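PDB 2WTB: peroxisomal fatty acid beta-oxidation multifunctional protein MFP2 from Arabidopsis thaliana, which hydrates long-chain enoyl-CoA and oxidises 3-hydroxyacyl-CoA in peroxisomal fatty acid beta-oxidation during seed germination. Local coordinates for residues A[565-568]-A[569-573]. Sequence-based numbering, arbitrary orientation.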
loop_
_atom_site.group_PDB
_atom_site.type_symbol
_atom_site.label_atom_id
_atom_site.label_comp_id
_atom_site.label_asym_id
_atom_site.label_seq_id
_atom_site.Cartn_x
_atom_site.Cartn_y
_atom_site.Cartn_z
ATOM N N SER A 565 22.484 22.547 -9.639
ATOM C CA SER A 565 23.122 23.168 -8.486
ATOM C C SER A 565 24.495 22.554 -8.233
ATOM O O SER A 565 24.629 21.338 -8.096
ATOM C CB SER A 565 22.239 23.028 -7.244
ATOM O OG SER A 565 22.853 23.624 -6.116
ATOM N N MET A 566 25.512 23.404 -8.169
ATOM C CA MET A 566 26.881 22.942 -7.989
ATOM C C MET A 566 27.151 22.555 -6.536
ATOM O O MET A 566 28.266 22.168 -6.186
ATOM C CB MET A 566 27.868 24.021 -8.442
ATOM C CG MET A 566 29.213 23.480 -8.897
ATOM S SD MET A 566 29.083 22.494 -10.403
ATOM C CE MET A 566 28.521 23.729 -11.573
ATOM N N ILE A 567 26.123 22.655 -5.698
ATOM C CA ILE A 567 26.258 22.352 -4.276
ATOM C C ILE A 567 26.813 20.950 -4.030
ATOM O O ILE A 567 27.860 20.791 -3.404
ATOM C CB ILE A 567 24.916 22.512 -3.527
ATOM C CG1 ILE A 567 24.465 23.974 -3.548
ATOM C CG2 ILE A 567 25.041 22.017 -2.092
ATOM C CD1 ILE A 567 23.172 24.221 -2.804
ATOM N N ILE A 568 26.110 19.936 -4.526
ATOM C CA ILE A 568 26.533 18.552 -4.332
ATOM C C ILE A 568 27.947 18.279 -4.852
ATOM O O ILE A 568 28.788 17.768 -4.112
ATOM C CB ILE A 568 25.541 17.550 -4.960
ATOM C CG1 ILE A 568 24.265 17.471 -4.124
ATOM C CG2 ILE A 568 26.177 16.174 -5.077
ATOM C CD1 ILE A 568 23.300 16.404 -4.589
ATOM N N PRO A 569 28.213 18.614 -6.127
ATOM C CA PRO A 569 29.543 18.363 -6.695
ATOM C C PRO A 569 30.662 18.949 -5.837
ATOM O O PRO A 569 31.654 18.268 -5.578
ATOM C CB PRO A 569 29.480 19.079 -8.047
ATOM C CG PRO A 569 28.041 19.049 -8.412
ATOM C CD PRO A 569 27.298 19.210 -7.116
ATOM N N LEU A 570 30.498 20.194 -5.403
ATOM C CA LEU A 570 31.503 20.856 -4.578
ATOM C C LEU A 570 31.754 20.100 -3.275
ATOM O O LEU A 570 32.853 20.145 -2.723
ATOM C CB LEU A 570 31.088 22.298 -4.280
ATOM C CG LEU A 570 31.147 23.273 -5.456
ATOM C CD1 LEU A 570 30.477 24.591 -5.099
ATOM C CD2 LEU A 570 32.585 23.499 -5.891
ATOM N N MET A 571 30.729 19.408 -2.787
ATOM C CA MET A 571 30.854 18.622 -1.567
ATOM C C MET A 571 31.583 17.313 -1.844
ATOM O O MET A 571 32.379 16.848 -1.027
ATOM C CB MET A 571 29.477 18.334 -0.968
ATOM C CG MET A 571 28.691 19.573 -0.583
ATOM S SD MET A 571 27.073 19.168 0.101
ATOM C CE MET A 571 27.545 18.194 1.528
ATOM N N GLN A 572 31.301 16.724 -3.001
ATOM C CA GLN A 572 31.915 15.460 -3.393
ATOM C C GLN A 572 33.422 15.605 -3.584
ATOM O O GLN A 572 34.193 14.744 -3.163
ATOM C CB GLN A 572 31.272 14.926 -4.674
ATOM C CG GLN A 572 29.818 14.521 -4.518
ATOM C CD GLN A 572 29.166 14.182 -5.842
ATOM O OE1 GLN A 572 29.601 14.644 -6.897
ATOM N NE2 GLN A 572 28.113 13.374 -5.795
ATOM N N GLU A 573 33.834 16.698 -4.220
ATOM C CA GLU A 573 35.249 16.942 -4.473
ATOM C C GLU A 573 36.020 17.150 -3.171
ATOM O O GLU A 573 37.248 17.080 -3.149
ATOM C CB GLU A 573 35.433 18.143 -5.403
ATOM C CG GLU A 573 35.046 19.474 -4.785
ATOM C CD GLU A 573 35.145 20.619 -5.772
ATOM O OE1 GLU A 573 34.980 20.371 -6.985
ATOM O OE2 GLU A 573 35.384 21.764 -5.335
#
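The short helix 567-572 is held by successive i to i+4 bonds: L570 N donates to M566 O (3.1 Å, N-H...O 165°), M571 N to I567 O and Q572 N to I568 O. P569 suits the first turn, whose N-H groups have no carbonyl a turn earlier within the helix, so a proline there costs no helical bond. Its ring CG lies 4.1 Å from M566 SD. M566 CG stands anti to its backbone nitrogen (chi1 -154°), which brings it against L570 CG at 4.0 Å, the two side chains crossing at about a right angle. Ahead of the helix, S565 OG makes a weak capping bond with I567 N and also hydrogen-bonds E514. This helix belongs to the C-terminal domain of the 3-hydroxyacyl-CoA dehydrogenase part, where the branched, apolar I567 and I568 are buried against helix 498-514. I567 CG2 lies 4.1 Å from M571 SD, the unbranched methionine running alongside it. On the flank facing helix 544-557, Q572 lays its amide by I568, NE2 3.5 Å from CG2, while its methylenes pass I568 O. With an alanine here the amide and CG would be gone, which would probably leave I568 CG2 less covered and open a gap toward F544 and I548.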